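Local coordinates for GCN5-related N-acetyltransferase (Anabaena variabilis, PDB 2OZG), which binds coenzyme A and probably transfers an acetyl group from acetyl-coenzyme A to an amine, perhaps of an aminoglycoside, as a GCN5-related N-acetyltransferase, at residues Q176-Y181 and S389-D394; Q70-Q75 and W286-V291. One frame throughout, in Å; residues are numbered along the deposited sequence.

Contact 1: residues Q176-Y181 and S389-D394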
loop_
_atom_site.group_PDB
_atom_site.type_symbol
_atom_site.label_atom_id
_atom_site.label_comp_id
_atom_site.label_asym_id
_atom_site.label_seq_id
_atom_site.Cartn_x
_atom_site.Cartn_y
_atom_site.Cartn_z
ATOM N N GLN A 176 -10.169 -26.560 -31.025
ATOM C CA GLN A 176 -9.792 -26.813 -32.411
ATOM C C GLN A 176 -9.627 -25.504 -33.155
ATOM O O GLN A 176 -8.805 -25.421 -34.055
ATOM C CB GLN A 176 -10.802 -27.737 -33.059
ATOM C CG GLN A 176 -10.414 -28.237 -34.468
ATOM C CD GLN A 176 -10.727 -27.244 -35.577
ATOM O OE1 GLN A 176 -11.734 -26.553 -35.525
ATOM N NE2 GLN A 176 -9.884 -27.207 -36.612
ATOM N N LEU A 177 -10.367 -24.476 -32.731
ATOM C CA LEU A 177 -10.335 -23.123 -33.359
ATOM C C LEU A 177 -9.300 -22.163 -32.832
ATOM O O LEU A 177 -9.060 -21.101 -33.433
ATOM C CB LEU A 177 -11.711 -22.444 -33.210
ATOM C CG LEU A 177 -12.855 -23.096 -33.962
ATOM C CD1 LEU A 177 -14.169 -22.482 -33.572
ATOM C CD2 LEU A 177 -12.650 -23.008 -35.457
ATOM N N THR A 178 -8.655 -22.526 -31.727
ATOM C CA THR A 178 -7.714 -21.657 -31.064
ATOM C C THR A 178 -6.299 -22.236 -31.139
ATOM O O THR A 178 -6.000 -23.325 -30.600
ATOM C CB THR A 178 -8.137 -21.466 -29.602
ATOM O OG1 THR A 178 -9.574 -21.213 -29.527
ATOM C CG2 THR A 178 -7.377 -20.326 -29.001
ATOM N N HIS A 179 -5.458 -21.523 -31.856
ATOM C CA HIS A 179 -4.048 -21.875 -32.130
ATOM C C HIS A 179 -3.320 -21.871 -30.785
ATOM O O HIS A 179 -3.280 -20.834 -30.063
ATOM C CB HIS A 179 -3.513 -20.846 -33.130
ATOM C CG HIS A 179 -2.207 -21.175 -33.798
ATOM N ND1 HIS A 179 -2.008 -22.310 -34.552
ATOM C CD2 HIS A 179 -1.084 -20.423 -33.952
ATOM C CE1 HIS A 179 -0.803 -22.271 -35.088
ATOM N NE2 HIS A 179 -0.219 -21.140 -34.741
ATOM N N GLY A 180 -2.890 -23.078 -30.380
ATOM C CA GLY A 180 -2.215 -23.260 -29.094
ATOM C C GLY A 180 -2.990 -23.966 -27.981
ATOM O O GLY A 180 -2.367 -24.359 -26.983
ATOM N N TYR A 181 -4.311 -24.144 -28.143
ATOM C CA TYR A 181 -5.150 -24.735 -27.112
ATOM C C TYR A 181 -4.811 -26.164 -26.901
ATOM O O TYR A 181 -4.379 -26.895 -27.819
ATOM C CB TYR A 181 -6.681 -24.625 -27.402
ATOM C CG TYR A 181 -7.521 -23.749 -26.488
ATOM C CD1 TYR A 181 -7.169 -22.432 -26.195
ATOM C CD2 TYR A 181 -8.717 -24.232 -25.954
ATOM C CE1 TYR A 181 -7.987 -21.629 -25.354
ATOM C CE2 TYR A 181 -9.548 -23.431 -25.171
ATOM C CZ TYR A 181 -9.182 -22.110 -24.883
ATOM O OH TYR A 181 -9.961 -21.332 -24.066
ATOM N N SER A 389 -2.173 -15.317 -32.643
ATOM C CA SER A 389 -1.208 -15.361 -31.576
ATOM C C SER A 389 -1.534 -16.555 -30.665
ATOM O O SER A 389 -2.674 -16.693 -30.167
ATOM C CB SER A 389 -1.186 -14.048 -30.784
ATOM O OG SER A 389 0.010 -13.960 -30.007
ATOM N N PRO A 390 -0.536 -17.416 -30.431
ATOM C CA PRO A 390 -0.836 -18.638 -29.664
ATOM C C PRO A 390 -1.087 -18.470 -28.195
ATOM O O PRO A 390 -0.322 -17.811 -27.507
ATOM C CB PRO A 390 0.388 -19.489 -29.911
ATOM C CG PRO A 390 1.516 -18.464 -30.196
ATOM C CD PRO A 390 0.890 -17.323 -30.827
ATOM N N TRP A 391 -2.132 -19.122 -27.682
ATOM C CA TRP A 391 -2.363 -19.069 -26.259
ATOM C C TRP A 391 -3.129 -20.295 -25.815
ATOM O O TRP A 391 -3.565 -21.080 -26.642
ATOM C CB TRP A 391 -3.078 -17.750 -25.913
ATOM C CG TRP A 391 -4.553 -17.687 -26.408
ATOM C CD1 TRP A 391 -4.993 -17.431 -27.692
ATOM C CD2 TRP A 391 -5.753 -17.884 -25.618
ATOM N NE1 TRP A 391 -6.366 -17.453 -27.726
ATOM C CE2 TRP A 391 -6.849 -17.702 -26.469
ATOM C CE3 TRP A 391 -5.998 -18.141 -24.267
ATOM C CZ2 TRP A 391 -8.156 -17.817 -26.027
ATOM C CZ3 TRP A 391 -7.298 -18.252 -23.843
ATOM C CH2 TRP A 391 -8.352 -18.080 -24.707
HETATM N N MSE A 392 -3.177 -20.520 -24.508
HETATM C CA MSE A 392 -3.983 -21.550 -23.944
HETATM C C MSE A 392 -4.601 -20.949 -22.700
HETATM O O MSE A 392 -4.035 -20.020 -22.091
HETATM C CB MSE A 392 -3.240 -22.799 -23.538
HETATM C CG MSE A 392 -2.344 -22.675 -22.294
HETATM SE SE MSE A 392 -1.499 -24.397 -21.990
HETATM C CE MSE A 392 -0.782 -24.715 -23.659
ATOM N N ILE A 393 -5.716 -21.547 -22.289
ATOM C CA ILE A 393 -6.442 -21.081 -21.089
ATOM C C ILE A 393 -5.963 -21.809 -19.842
ATOM O O ILE A 393 -6.185 -21.389 -18.700
ATOM C CB ILE A 393 -7.949 -21.257 -21.300
ATOM C CG1 ILE A 393 -8.755 -20.351 -20.328
ATOM C CG2 ILE A 393 -8.375 -22.772 -21.182
ATOM C CD1 ILE A 393 -10.179 -20.170 -20.754
ATOM N N ASP A 394 -5.218 -22.846 -20.067
ATOM C CA ASP A 394 -4.827 -23.759 -19.008
ATOM C C ASP A 394 -3.395 -23.569 -18.488
ATOM O O ASP A 394 -2.473 -23.159 -19.168
ATOM C CB ASP A 394 -4.949 -25.200 -19.532
ATOM C CG ASP A 394 -6.348 -25.610 -19.815
ATOM O OD1 ASP A 394 -7.218 -25.429 -18.953
ATOM O OD2 ASP A 394 -6.570 -26.188 -20.890
HETATM O O HOH W 1 -4.565 -18.507 -30.750
#
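The backbones of H179 and W391 are tied by one hydrogen bond, W391 N to H179 O at 3.1 Å, with an N-H...O angle of 155°; H179 stands at the second position of a type II turn from T178 to Y181. The same carbonyl oxygen accepts a hydrogen bond from a water that also donates to S389 O, and P390 CA lies 3.3 Å from H179 O in a CA-H...O contact. G180, the third residue of the turn, has a positive phi and lies against the W391 carbonyl, where a side chain would clash with W391 O. Beyond the turn, Y181 and W391 run side by side in the same direction and form a T-shaped pair: the edge of the tyrosine meets one face of the indole, Y181 CE1 to W391 CH2 3.6 Å, with ring planes at 81°. W391 CG sits between its backbone N and carbonyl carbon (chi1 70°), which folds the indole back over T178 and Y181. At the pyrrole side of the indole, T178 CG2 approaches W391 NE1 at 3.3 Å, while T178 OG1 bonds to Q174 O in the preceding helix. The Y181 hydroxyl lies against I393, Y181 OH to I393 CB 3.4 Å, and is hydrogen-bonded to Q174 NE2. Replacing W391 with an alanine would probably leave the Y181 edge without its aromatic face and open a gap beside the T178 methyl. The indole also touches W234 of strand 227-236. The contact thus joins the end of helix 165-177 to the C-terminal tail, which S136 and R184 hold as well; here one carbonyl is gripped by an N-H and a water, and the remainder is aromatic and aliphatic packing.

Contact 2: residues Q70-Q75 and W286-V291; sequences QWWGGQ and WMLRIV
W72 and W286 meet by their six-membered rings, W72 CH2 to W286 CH2 at 3.6 Å, the side chains arriving from opposite directions with the W72 atoms near the plane of the W286 ring, at its edge. Q70 NE2 comes closer still, 3.4 Å from W286 CH2, its amide plane turned 40° from the indole. L288 completes this first shell: L288 CD1 touches W72 CZ2 at 3.9 Å and lies equally near Q70 OE1. One step out, W72 NE1 donates to Q70 OE1 over 2.8 Å, a bent bond (130°) that reaches the oxygen from above the carbonyl plane. With CG turned away from the backbone N (chi1 -159°), the extended Q70 chain carries its amide to the W286 ring; G180 O then takes a hydrogen bond from Q70 NE2. Further out, Y356 and H179 make edge-to-face pairs with W72, and Y119 packs against W286. No hydrogen bond joins the two strands, whose axes come no nearer than 12.6 Å, so side chains alone bridge them. Each polar end of the buried Q70 amide has a partner, the oxygen's poorly directed, which would partly offset the cost of burying the amide beside two indoles and a leucine methyl.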
loop_
_atom_site.group_PDB
_atom_site.type_symbol
_atom_site.label_atom_id
_atom_site.label_comp_id
_atom_site.label_asym_id
_atom_site.label_seq_id
_atom_site.Cartn_x
_atom_site.Cartn_y
_atom_site.Cartn_z
ATOM N N GLN A 70 -2.263 -30.867 -28.599
ATOM C CA GLN A 70 -2.309 -29.413 -28.699
ATOM C C GLN A 70 -2.797 -29.059 -30.107
ATOM O O GLN A 70 -2.345 -29.656 -31.087
ATOM C CB GLN A 70 -0.923 -28.802 -28.469
ATOM C CG GLN A 70 -0.998 -27.373 -28.067
ATOM C CD GLN A 70 0.255 -26.815 -27.545
ATOM O OE1 GLN A 70 1.346 -27.279 -27.879
ATOM N NE2 GLN A 70 0.136 -25.692 -26.790
ATOM N N TRP A 71 -3.704 -28.084 -30.195
ATOM C CA TRP A 71 -4.257 -27.681 -31.484
ATOM C C TRP A 71 -3.427 -26.582 -32.200
ATOM O O TRP A 71 -3.399 -25.450 -31.739
ATOM C CB TRP A 71 -5.709 -27.270 -31.302
ATOM C CG TRP A 71 -6.590 -28.379 -30.806
ATOM C CD1 TRP A 71 -6.906 -28.630 -29.494
ATOM C CD2 TRP A 71 -7.277 -29.384 -31.571
ATOM N NE1 TRP A 71 -7.712 -29.708 -29.400
ATOM C CE2 TRP A 71 -7.961 -30.203 -30.651
ATOM C CE3 TRP A 71 -7.402 -29.659 -32.933
ATOM C CZ2 TRP A 71 -8.785 -31.275 -31.058
ATOM C CZ3 TRP A 71 -8.150 -30.746 -33.323
ATOM C CH2 TRP A 71 -8.844 -31.528 -32.407
ATOM N N TRP A 72 -2.769 -26.928 -33.318
ATOM C CA TRP A 72 -1.945 -25.985 -34.092
ATOM C C TRP A 72 -2.491 -25.979 -35.521
ATOM O O TRP A 72 -2.544 -27.031 -36.178
ATOM C CB TRP A 72 -0.449 -26.402 -34.094
ATOM C CG TRP A 72 0.204 -26.381 -32.703
ATOM C CD1 TRP A 72 0.502 -27.461 -31.876
ATOM C CD2 TRP A 72 0.503 -25.204 -31.955
ATOM N NE1 TRP A 72 1.071 -26.989 -30.694
ATOM C CE2 TRP A 72 1.059 -25.607 -30.730
ATOM C CE3 TRP A 72 0.425 -23.823 -32.258
ATOM C CZ2 TRP A 72 1.484 -24.684 -29.789
ATOM C CZ3 TRP A 72 0.796 -22.926 -31.331
ATOM C CH2 TRP A 72 1.328 -23.343 -30.106
ATOM N N GLY A 73 -2.881 -24.804 -35.981
ATOM C CA GLY A 73 -3.463 -24.607 -37.271
ATOM C C GLY A 73 -4.687 -25.510 -37.452
ATOM O O GLY A 73 -4.958 -25.969 -38.540
ATOM N N GLY A 74 -5.367 -25.803 -36.359
ATOM C CA GLY A 74 -6.576 -26.586 -36.386
ATOM C C GLY A 74 -6.431 -28.074 -36.469
ATOM O O GLY A 74 -7.424 -28.753 -36.700
ATOM N N GLN A 75 -5.214 -28.580 -36.292
ATOM C CA GLN A 75 -4.943 -30.004 -36.287
ATOM C C GLN A 75 -4.428 -30.358 -34.911
ATOM O O GLN A 75 -3.719 -29.573 -34.287
ATOM C CB GLN A 75 -3.864 -30.317 -37.309
ATOM C CG GLN A 75 -4.280 -30.048 -38.765
ATOM C CD GLN A 75 -5.447 -30.890 -39.214
ATOM O OE1 GLN A 75 -5.484 -32.109 -39.009
ATOM N NE2 GLN A 75 -6.416 -30.244 -39.813
ATOM N N TRP A 286 4.485 -19.781 -21.878
ATOM C CA TRP A 286 4.855 -21.146 -21.830
ATOM C C TRP A 286 5.847 -21.468 -22.937
ATOM O O TRP A 286 5.978 -20.732 -23.944
ATOM C CB TRP A 286 3.635 -22.069 -21.854
ATOM C CG TRP A 286 2.509 -21.666 -22.711
ATOM C CD1 TRP A 286 1.435 -20.893 -22.338
ATOM C CD2 TRP A 286 2.268 -22.053 -24.058
ATOM N NE1 TRP A 286 0.566 -20.759 -23.399
ATOM C CE2 TRP A 286 1.015 -21.514 -24.435
ATOM C CE3 TRP A 286 2.988 -22.812 -25.000
ATOM C CZ2 TRP A 286 0.465 -21.711 -25.703
ATOM C CZ3 TRP A 286 2.436 -23.021 -26.233
ATOM C CH2 TRP A 286 1.178 -22.464 -26.580
HETATM N N MSE A 287 6.513 -22.605 -22.771
HETATM C CA MSE A 287 7.540 -22.986 -23.669
HETATM C C MSE A 287 7.232 -24.250 -24.353
HETATM O O MSE A 287 6.513 -25.102 -23.821
HETATM C CB MSE A 287 8.804 -23.147 -22.876
HETATM C CG MSE A 287 9.378 -21.868 -22.302
HETATM SE SE MSE A 287 11.135 -22.163 -21.438
HETATM C CE MSE A 287 12.154 -20.631 -22.200
ATOM N N LEU A 288 7.842 -24.424 -25.512
ATOM C CA LEU A 288 7.648 -25.628 -26.346
ATOM C C LEU A 288 8.986 -26.198 -26.810
ATOM O O LEU A 288 9.916 -25.457 -27.112
ATOM C CB LEU A 288 6.809 -25.245 -27.589
ATOM C CG LEU A 288 6.389 -26.414 -28.518
ATOM C CD1 LEU A 288 4.937 -26.397 -28.964
ATOM C CD2 LEU A 288 7.342 -26.514 -29.736
ATOM N N ARG A 289 9.066 -27.523 -26.857
ATOM C CA ARG A 289 10.210 -28.195 -27.376
ATOM C C ARG A 289 9.761 -28.953 -28.618
ATOM O O ARG A 289 8.779 -29.727 -28.580
ATOM C CB ARG A 289 10.780 -29.177 -26.337
ATOM C CG ARG A 289 12.359 -29.284 -26.365
ATOM C CD ARG A 289 12.957 -29.974 -27.562
ATOM N NE ARG A 289 14.414 -30.027 -27.400
ATOM C CZ ARG A 289 15.247 -30.552 -28.281
ATOM N NH1 ARG A 289 14.790 -31.071 -29.419
ATOM N NH2 ARG A 289 16.544 -30.509 -28.054
ATOM N N ILE A 290 10.430 -28.708 -29.732
ATOM C CA ILE A 290 10.227 -29.543 -30.928
ATOM C C ILE A 290 11.020 -30.813 -30.693
ATOM O O ILE A 290 12.243 -30.817 -30.746
ATOM C CB ILE A 290 10.720 -28.839 -32.191
ATOM C CG1 ILE A 290 9.981 -27.501 -32.368
ATOM C CG2 ILE A 290 10.637 -29.784 -33.417
ATOM C CD1 ILE A 290 8.582 -27.550 -32.973
ATOM N N VAL A 291 10.317 -31.890 -30.381
ATOM C CA VAL A 291 10.952 -33.161 -30.092
ATOM C C VAL A 291 11.345 -33.920 -31.384
ATOM O O VAL A 291 12.432 -34.535 -31.473
ATOM C CB VAL A 291 10.040 -34.031 -29.214
ATOM C CG1 VAL A 291 10.676 -35.407 -28.952
ATOM C CG2 VAL A 291 9.725 -33.317 -27.891
#

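How the contacts relate
The centres of contacts 1 and 2 lie about 9 Å apart, near the centre of the folded chain, and the two touch directly. W71 exchanges two probable backbone hydrogen bonds with 176-181, from W71 N to Y181 O and from G180 N to W71 O, and M392 packs on Q70. Along the chain the order is 70-75, 176-181, 286-291, 389-394, so the segments alternate. Segments 70-75 and 286-291, on strands 58-72 and 279-290, come from the first and second acetyltransferase (GNAT) regions, whereas 389-394 comes from the sterol carrier protein-like region. Together the contacts bring all three regions to one buried junction, away from the coenzyme A site.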